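Local coordinates for uncharacterized protein (Enterococcus faecalis, PDB 3L1W) that is of unknown function but belongs to the endonuclease/exonuclease/phosphatase family and may act as a 3'-5' RNA exonuclease, at residues A[110-115]-A[127-133]; A[156-162]-A[218-222]. All blocks are in the same frame, centred on the assembly; numbering follows the deposited sequence.

Contact 1: A[110-115]-A[127-133]. With EDO (1,2-ethanediol), chain K.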
ATOM      1  N   ARG A 110       7.555  27.369  16.152  1.00 23.70           N
ATOM      2  CA  ARG A 110       7.696  26.064  15.530  1.00 24.80           C
ATOM      3  C   ARG A 110       8.429  25.191  16.517  1.00 19.18           C
ATOM      4  O   ARG A 110       9.299  25.670  17.249  1.00 21.17           O
ATOM      5  CB  ARG A 110       8.517  26.144  14.241  1.00 27.06           C
ATOM      6  CG  ARG A 110       7.862  26.928  13.131  1.00 35.77           C
ATOM      7  CD  ARG A 110       6.901  26.071  12.349  1.00 30.59           C
ATOM      8  NE  ARG A 110       6.155  26.877  11.389  1.00 36.23           N
ATOM      9  CZ  ARG A 110       5.217  26.396  10.587  1.00 34.09           C
ATOM     10  NH1 ARG A 110       4.922  25.103  10.619  1.00 32.85           N
ATOM     11  NH2 ARG A 110       4.583  27.203   9.748  1.00 37.74           N
ATOM     12  N   ILE A 111       8.081  23.915  16.549  1.00 19.34           N
ATOM     13  CA  ILE A 111       8.795  23.005  17.422  1.00 19.97           C
ATOM     14  C   ILE A 111       9.374  21.846  16.637  1.00 18.82           C
ATOM     15  O   ILE A 111       8.973  21.571  15.502  1.00 18.21           O
ATOM     16  CB  ILE A 111       7.894  22.439  18.536  1.00 21.16           C
ATOM     17  CG1 ILE A 111       6.713  21.674  17.938  1.00 21.07           C
ATOM     18  CG2 ILE A 111       7.414  23.566  19.465  1.00 19.28           C
ATOM     19  CD1 ILE A 111       6.078  20.693  18.917  1.00 23.16           C
ATOM     20  N   ALA A 112      10.343  21.182  17.244  1.00 16.58           N
ATOM     21  CA  ALA A 112      10.730  19.854  16.804  1.00 17.34           C
ATOM     22  C   ALA A 112      10.403  18.893  17.925  1.00 18.64           C
ATOM     23  O   ALA A 112      10.554  19.214  19.109  1.00 19.30           O
ATOM     24  CB  ALA A 112      12.209  19.795  16.458  1.00 19.18           C
ATOM     25  N   LEU A 113       9.949  17.707  17.539  1.00 17.62           N
ATOM     26  CA  LEU A 113       9.607  16.654  18.483  1.00 16.71           C
ATOM     27  C   LEU A 113      10.527  15.489  18.166  1.00 19.24           C
ATOM     28  O   LEU A 113      10.628  15.074  17.012  1.00 17.06           O
ATOM     29  CB  LEU A 113       8.144  16.231  18.280  1.00 14.65           C
ATOM     30  CG  LEU A 113       7.626  15.021  19.074  1.00 16.09           C
ATOM     31  CD1 LEU A 113       7.727  15.260  20.581  1.00 18.88           C
ATOM     32  CD2 LEU A 113       6.192  14.622  18.669  1.00 16.11           C
ATOM     33  N   TRP A 114      11.205  14.953  19.175  1.00 17.18           N
ATOM     34  CA  TRP A 114      12.111  13.835  18.930  1.00 17.20           C
ATOM     35  C   TRP A 114      11.872  12.684  19.907  1.00 21.43           C
ATOM     36  O   TRP A 114      11.266  12.858  20.978  1.00 19.50           O
ATOM     37  CB  TRP A 114      13.570  14.316  18.993  1.00 15.76           C
ATOM     38  CG  TRP A 114      13.930  14.872  20.344  1.00 18.20           C
ATOM     39  CD1 TRP A 114      13.838  16.173  20.750  1.00 16.88           C
ATOM     40  CD2 TRP A 114      14.422  14.134  21.471  1.00 18.19           C
ATOM     41  NE1 TRP A 114      14.238  16.288  22.061  1.00 19.34           N
ATOM     42  CE2 TRP A 114      14.604  15.051  22.523  1.00 20.09           C
ATOM     43  CE3 TRP A 114      14.718  12.786  21.690  1.00 21.90           C
ATOM     44  CZ2 TRP A 114      15.076  14.663  23.778  1.00 21.76           C
ATOM     45  CZ3 TRP A 114      15.186  12.402  22.931  1.00 20.60           C
ATOM     46  CH2 TRP A 114      15.364  13.337  23.962  1.00 24.96           C
ATOM     47  N   GLY A 115      12.341  11.504  19.519  1.00 19.16           N
ATOM     48  CA  GLY A 115      12.293  10.337  20.382  1.00 19.32           C
ATOM     49  C   GLY A 115      13.513   9.468  20.176  1.00 20.30           C
ATOM     50  O   GLY A 115      14.018   9.335  19.052  1.00 19.03           O
ATOM     51  N   LEU A 127      17.687   7.555  16.943  1.00 17.39           N
ATOM     52  CA  LEU A 127      17.009   8.830  17.139  1.00 16.33           C
ATOM     53  C   LEU A 127      16.034   9.128  16.003  1.00 18.79           C
ATOM     54  O   LEU A 127      16.377   8.974  14.825  1.00 19.35           O
ATOM     55  CB  LEU A 127      18.050   9.953  17.233  1.00 17.77           C
ATOM     56  CG  LEU A 127      17.525  11.378  17.367  1.00 17.63           C
ATOM     57  CD1 LEU A 127      16.758  11.554  18.665  1.00 19.63           C
ATOM     58  CD2 LEU A 127      18.691  12.362  17.300  1.00 18.68           C
ATOM     59  N   VAL A 128      14.817   9.543  16.361  1.00 15.42           N
ATOM     60  CA  VAL A 128      13.845  10.032  15.370  1.00 14.68           C
ATOM     61  C   VAL A 128      13.566  11.513  15.627  1.00 17.57           C
ATOM     62  O   VAL A 128      13.276  11.902  16.758  1.00 17.24           O
ATOM     63  CB  VAL A 128      12.527   9.263  15.459  1.00 14.39           C
ATOM     64  CG1 VAL A 128      11.488   9.862  14.497  1.00 16.83           C
ATOM     65  CG2 VAL A 128      12.748   7.782  15.164  1.00 18.31           C
ATOM     66  N   ILE A 129      13.661  12.339  14.583  1.00 15.77           N
ATOM     67  CA  ILE A 129      13.393  13.771  14.704  1.00 14.75           C
ATOM     68  C   ILE A 129      12.278  14.134  13.731  1.00 14.25           C
ATOM     69  O   ILE A 129      12.425  13.958  12.531  1.00 15.95           O
ATOM     70  CB  ILE A 129      14.634  14.622  14.351  1.00 16.71           C
ATOM     71  CG1 ILE A 129      15.852  14.201  15.191  1.00 17.67           C
ATOM     72  CG2 ILE A 129      14.332  16.103  14.543  1.00 16.84           C
ATOM     73  CD1 ILE A 129      17.171  14.840  14.731  1.00 18.75           C
ATOM     74  N   ASN A 130      11.168  14.632  14.267  1.00 13.63           N
ATOM     75  CA  ASN A 130      10.001  15.026  13.477  1.00 13.54           C
ATOM     76  C   ASN A 130      10.155  16.487  13.075  1.00 15.43           C
ATOM     77  O   ASN A 130      10.153  17.372  13.931  1.00 16.10           O
ATOM     78  CB  ASN A 130       8.728  14.833  14.304  1.00 14.72           C
ATOM     79  CG  ASN A 130       7.460  15.026  13.488  1.00 16.81           C
ATOM     80  OD1 ASN A 130       7.477  15.663  12.438  1.00 16.94           O
ATOM     81  ND2 ASN A 130       6.351  14.482  13.981  1.00 17.59           N
ATOM     82  N   VAL A 131      10.299  16.714  11.770  1.00 15.58           N
ATOM     83  CA  VAL A 131      10.555  18.027  11.192  1.00 17.37           C
ATOM     84  C   VAL A 131       9.290  18.706  10.652  1.00 14.01           C
ATOM     85  O   VAL A 131       8.546  18.104   9.886  1.00 15.30           O
ATOM     86  CB  VAL A 131      11.525  17.867   9.991  1.00 14.82           C
ATOM     87  CG1 VAL A 131      11.720  19.189   9.274  1.00 18.10           C
ATOM     88  CG2 VAL A 131      12.876  17.299  10.469  1.00 19.27           C
ATOM     89  N   HIS A 132       9.054  19.962  11.030  1.00 15.02           N
ATOM     90  CA  HIS A 132       8.119  20.791  10.271  1.00 14.69           C
ATOM     91  C   HIS A 132       8.624  22.218  10.235  1.00 17.78           C
ATOM     92  O   HIS A 132       8.433  22.979  11.183  1.00 17.79           O
ATOM     93  CB  HIS A 132       6.698  20.750  10.840  1.00 15.72           C
ATOM     94  CG  HIS A 132       5.678  21.339   9.916  1.00 19.36           C
ATOM     95  ND1 HIS A 132       4.365  21.549  10.281  1.00 20.64           N
ATOM     96  CD2 HIS A 132       5.782  21.754   8.630  1.00 23.68           C
ATOM     97  CE1 HIS A 132       3.707  22.080   9.265  1.00 20.35           C
ATOM     98  NE2 HIS A 132       4.543  22.212   8.249  1.00 21.78           N
ATOM     99  N   LEU A 133       9.274  22.579   9.137  1.00 15.65           N
ATOM    100  CA  LEU A 133       9.935  23.882   9.069  1.00 16.51           C
ATOM    101  C   LEU A 133       8.962  24.944   8.605  1.00 18.91           C
ATOM    102  O   LEU A 133       7.929  24.626   8.029  1.00 19.50           O
ATOM    103  CB  LEU A 133      11.154  23.833   8.143  1.00 16.19           C
ATOM    104  CG  LEU A 133      12.197  22.769   8.493  1.00 16.72           C
ATOM    105  CD1 LEU A 133      13.367  22.813   7.530  1.00 16.72           C
ATOM    106  CD2 LEU A 133      12.676  22.948   9.929  1.00 17.79           C
TER
HETATM  107  C1  EDO K 262      16.686  19.392  24.203  1.00 38.48           C
HETATM  108  O1  EDO K 262      17.876  18.592  24.128  1.00 48.17           O
HETATM  109  C2  EDO K 262      15.647  18.820  23.249  1.00 39.48           C
HETATM  110  O2  EDO K 262      14.408  18.556  23.916  1.00 23.82           O
HETATM  111  O   HOH W   1      10.462  20.161  13.544  1.00 20.34           O
HETATM  112  O   HOH W   2       7.255  22.628  13.671  1.00 23.57           O
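Leu113 and Asn130 pair across an antiparallel beta hairpin, strands 111-119 and 126-132, in one of the two mixed sheets of this DNase I-like fold. Three backbone hydrogen bonds hold the hairpin here: Asn130 N donates to Leu113 O (2.8 Å), the Gly115-Val128 pair is bonded both ways, and the non-hydrogen-bonded pair Trp114-Ile129 lies between it and Leu113-Asn130. Toward Arg110 the strands part, and water takes over. One water donates to Ile111 O and Asn130 O and accepts from His132 N (2.9 Å); a second links Ile111 O to His132 O.

Apolar contact is modest. Leu127 CD1 reaches Trp114 CE3 at 3.9 Å, while the indole, with CG between backbone N and carbonyl carbon (chi1 61°), leads away from the hairpin partner and donates from NE1 to O2 of an ethanediol, probably from the crystallisation liquor.

Among the polar side chains, Asn130 is held by Ile41 O and Gln42, and Arg110 NE forms a salt bridge with Asp134. The Arg110 chain bends at chi2, and its guanidinium stands at 77° to the His132 imidazole, with NH1 centred over the ring face, 3.5 Å from CE1.

Contact 2: A[156-162]-A[218-222]; sequences IAQYPTL and YVKGW
At the junction of helix 153-158 and strand 161-164, Lys220 reaches over from strand 215-220 and ties the turn down through its amine. Its NZ donates to Ile156 O at 2.8 Å, almost in line with that carbonyl, and to Tyr159 O at 2.9 Å from well above the carbonyl plane. Thr161 OG1 donates to the same Tyr159 oxygen from the opposite face, so two donors grip one acceptor just past the end of the helix. The lysine gets there by running extended as far as CE and then bending at its last torsion (chi4 -77°); on the way CD packs against Ile156 CG2.

Beside the lysine amine lies the antiparallel pairing of strands 161-164 and 215-220, inside the six-stranded sheet of the DNase I-like fold. Thr161 and Lys220 form a hydrogen-bonded pair, with Thr161 N to Lys220 O at 2.8 Å and Lys220 N to Thr161 O at 2.9 Å. Leu162 and Val219 follow as a non-hydrogen-bonded pair, their side chains meeting through CD2 and CG1.

At Gly221 the chain takes a positive phi (86°), which suits glycine, and its CA comes close to that of Pro160. Next along, the Trp222 indole has Leu162 on one face: CD2 sits there in a CH-pi contact, 3.6 Å from the centroid of the five-membered ring and 19° off its normal, and the two side chains cross at about a right angle. Pro160 CB comes obliquely, near the rim, from the other side of the ring, 3.9 Å from CE2. Phe126 meets the same indole edge-to-face; earlier in the segment, on strand 215-220, Tyr218 OH is hydrogen-bonded to His176 and Gln180.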
ATOM      1  N   ILE A 156      22.528  13.277  17.632  1.00 21.74           N
ATOM      2  CA  ILE A 156      22.732  12.938  16.228  1.00 20.04           C
ATOM      3  C   ILE A 156      24.103  12.301  15.998  1.00 20.50           C
ATOM      4  O   ILE A 156      24.238  11.350  15.233  1.00 24.67           O
ATOM      5  CB  ILE A 156      22.575  14.176  15.333  1.00 22.89           C
ATOM      6  CG1 ILE A 156      21.115  14.631  15.328  1.00 21.10           C
ATOM      7  CG2 ILE A 156      22.990  13.866  13.918  1.00 22.60           C
ATOM      8  CD1 ILE A 156      20.932  16.014  14.724  1.00 23.54           C
ATOM      9  N   ALA A 157      25.117  12.821  16.671  1.00 22.68           N
ATOM     10  CA  ALA A 157      26.462  12.290  16.527  1.00 24.95           C
ATOM     11  C   ALA A 157      26.567  10.878  17.096  1.00 28.85           C
ATOM     12  O   ALA A 157      27.326  10.050  16.594  1.00 31.93           O
ATOM     13  CB  ALA A 157      27.461  13.217  17.213  1.00 25.06           C
ATOM     14  N   GLN A 158      25.791  10.611  18.137  1.00 22.67           N
ATOM     15  CA  GLN A 158      25.900   9.369  18.895  1.00 28.33           C
ATOM     16  C   GLN A 158      25.083   8.217  18.301  1.00 28.39           C
ATOM     17  O   GLN A 158      25.490   7.055  18.380  1.00 27.09           O
ATOM     18  CB  GLN A 158      25.473   9.624  20.347  1.00 29.58           C
ATOM     19  CG  GLN A 158      25.651   8.437  21.285  1.00 42.54           C
ATOM     20  CD  GLN A 158      25.362   8.806  22.734  1.00 53.10           C
ATOM     21  OE1 GLN A 158      25.370   7.950  23.624  1.00 56.01           O
ATOM     22  NE2 GLN A 158      25.105  10.090  22.973  1.00 46.64           N
ATOM     23  N   TYR A 159      23.932   8.531  17.710  1.00 22.47           N
ATOM     24  CA  TYR A 159      23.011   7.489  17.259  1.00 20.89           C
ATOM     25  C   TYR A 159      22.688   7.533  15.764  1.00 22.17           C
ATOM     26  O   TYR A 159      22.682   8.602  15.150  1.00 23.47           O
ATOM     27  CB  TYR A 159      21.669   7.589  18.008  1.00 22.87           C
ATOM     28  CG  TYR A 159      21.768   7.602  19.515  1.00 24.23           C
ATOM     29  CD1 TYR A 159      22.059   6.444  20.222  1.00 26.74           C
ATOM     30  CD2 TYR A 159      21.543   8.768  20.234  1.00 23.70           C
ATOM     31  CE1 TYR A 159      22.146   6.455  21.604  1.00 25.79           C
ATOM     32  CE2 TYR A 159      21.629   8.789  21.616  1.00 26.27           C
ATOM     33  CZ  TYR A 159      21.926   7.625  22.292  1.00 24.60           C
ATOM     34  OH  TYR A 159      22.006   7.634  23.665  1.00 31.75           O
ATOM     35  N   PRO A 160      22.364   6.367  15.183  1.00 22.81           N
ATOM     36  CA  PRO A 160      21.751   6.376  13.854  1.00 23.16           C
ATOM     37  C   PRO A 160      20.495   7.224  13.955  1.00 23.28           C
ATOM     38  O   PRO A 160      19.768   7.092  14.941  1.00 19.39           O
ATOM     39  CB  PRO A 160      21.359   4.913  13.632  1.00 26.19           C
ATOM     40  CG  PRO A 160      22.215   4.135  14.574  1.00 26.25           C
ATOM     41  CD  PRO A 160      22.411   5.016  15.767  1.00 26.23           C
ATOM     42  N   THR A 161      20.245   8.079  12.970  1.00 17.38           N
ATOM     43  CA  THR A 161      19.190   9.080  13.108  1.00 19.22           C
ATOM     44  C   THR A 161      18.299   9.125  11.878  1.00 17.58           C
ATOM     45  O   THR A 161      18.794   9.018  10.747  1.00 19.33           O
ATOM     46  CB  THR A 161      19.793  10.483  13.353  1.00 19.53           C
ATOM     47  OG1 THR A 161      20.507  10.482  14.598  1.00 20.61           O
ATOM     48  CG2 THR A 161      18.692  11.535  13.419  1.00 16.17           C
ATOM     49  N   LEU A 162      16.989   9.255  12.113  1.00 15.58           N
ATOM     50  CA  LEU A 162      15.988   9.430  11.060  1.00 15.74           C
ATOM     51  C   LEU A 162      15.427  10.841  11.214  1.00 13.74           C
ATOM     52  O   LEU A 162      14.780  11.159  12.219  1.00 17.55           O
ATOM     53  CB  LEU A 162      14.850   8.407  11.193  1.00 16.85           C
ATOM     54  CG  LEU A 162      15.272   6.936  11.162  1.00 21.16           C
ATOM     55  CD1 LEU A 162      14.132   6.020  11.623  1.00 16.65           C
ATOM     56  CD2 LEU A 162      15.757   6.555   9.774  1.00 18.75           C
ATOM     57  N   TYR A 218      15.302  11.732   5.718  1.00 15.81           N
ATOM     58  CA  TYR A 218      16.763  11.784   5.685  1.00 13.10           C
ATOM     59  C   TYR A 218      17.326  10.776   6.677  1.00 16.72           C
ATOM     60  O   TYR A 218      16.805  10.627   7.790  1.00 17.85           O
ATOM     61  CB  TYR A 218      17.258  13.197   6.034  1.00 12.84           C
ATOM     62  CG  TYR A 218      17.356  14.132   4.846  1.00 15.92           C
ATOM     63  CD1 TYR A 218      18.443  14.068   3.988  1.00 16.32           C
ATOM     64  CD2 TYR A 218      16.380  15.099   4.605  1.00 16.93           C
ATOM     65  CE1 TYR A 218      18.554  14.924   2.900  1.00 21.14           C
ATOM     66  CE2 TYR A 218      16.478  15.969   3.519  1.00 15.49           C
ATOM     67  CZ  TYR A 218      17.572  15.873   2.672  1.00 18.33           C
ATOM     68  OH  TYR A 218      17.697  16.720   1.599  1.00 18.56           O
ATOM     69  N   VAL A 219      18.396  10.094   6.286  1.00 15.39           N
ATOM     70  CA  VAL A 219      18.949   9.042   7.127  1.00 15.50           C
ATOM     71  C   VAL A 219      20.429   9.229   7.417  1.00 18.66           C
ATOM     72  O   VAL A 219      21.187   9.737   6.585  1.00 20.19           O
ATOM     73  CB  VAL A 219      18.708   7.640   6.509  1.00 18.61           C
ATOM     74  CG1 VAL A 219      17.208   7.394   6.311  1.00 19.00           C
ATOM     75  CG2 VAL A 219      19.450   7.490   5.193  1.00 18.42           C
ATOM     76  N   LYS A 220      20.824   8.827   8.620  1.00 17.86           N
ATOM     77  CA  LYS A 220      22.231   8.733   8.992  1.00 19.14           C
ATOM     78  C   LYS A 220      22.418   7.435   9.756  1.00 23.21           C
ATOM     79  O   LYS A 220      21.788   7.225  10.793  1.00 22.90           O
ATOM     80  CB  LYS A 220      22.667   9.925   9.852  1.00 22.49           C
ATOM     81  CG  LYS A 220      24.031   9.745  10.544  1.00 27.85           C
ATOM     82  CD  LYS A 220      24.174  10.729  11.684  1.00 29.73           C
ATOM     83  CE  LYS A 220      25.326  10.382  12.617  1.00 38.71           C
ATOM     84  NZ  LYS A 220      24.989   9.257  13.534  1.00 32.37           N
ATOM     85  N   GLY A 221      23.260   6.554   9.226  1.00 23.76           N
ATOM     86  CA  GLY A 221      23.545   5.283   9.873  1.00 25.46           C
ATOM     87  C   GLY A 221      22.559   4.180   9.537  1.00 21.93           C
ATOM     88  O   GLY A 221      22.363   3.253  10.329  1.00 26.12           O
ATOM     89  N   TRP A 222      21.929   4.275   8.369  1.00 21.33           N
ATOM     90  CA  TRP A 222      20.937   3.287   7.944  1.00 21.91           C
ATOM     91  C   TRP A 222      21.177   2.792   6.531  1.00 25.29           C
ATOM     92  O   TRP A 222      21.632   3.538   5.671  1.00 26.58           O
ATOM     93  CB  TRP A 222      19.522   3.872   7.980  1.00 21.84           C
ATOM     94  CG  TRP A 222      19.072   4.309   9.325  1.00 21.76           C
ATOM     95  CD1 TRP A 222      19.231   5.544   9.881  1.00 19.73           C
ATOM     96  CD2 TRP A 222      18.382   3.516  10.294  1.00 20.14           C
ATOM     97  NE1 TRP A 222      18.688   5.569  11.140  1.00 23.54           N
ATOM     98  CE2 TRP A 222      18.155   4.337  11.416  1.00 21.37           C
ATOM     99  CE3 TRP A 222      17.934   2.191  10.322  1.00 20.29           C
ATOM    100  CZ2 TRP A 222      17.501   3.878  12.559  1.00 25.82           C
ATOM    101  CZ3 TRP A 222      17.284   1.738  11.456  1.00 25.09           C
ATOM    102  CH2 TRP A 222      17.074   2.579  12.557  1.00 24.68           C
TER

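In the fold
Contacts 1 and 2 are consecutive along the chain, the hairpin closing before the 156-162 segment begins, yet they belong to one sheet. Their centres lie about 14 Å apart, and strands 126-132 and 161-164 run parallel between them as neighbours. Two probable backbone hydrogen bonds make the join: Leu127 O with Leu162 N at 2.8 Å, and Ile129 N with Leu162 O at 2.9 Å. On the side of the sheet facing helix 153-158, Leu127 CD2 packs on Ile156 CG1 at 3.9 Å, and Leu127 CB meets Thr161 OG1. Contact 1 is wholly buried, its centre about 7 Å from the centre of the chain; the centre of contact 2 lies farther out, at about 15 Å.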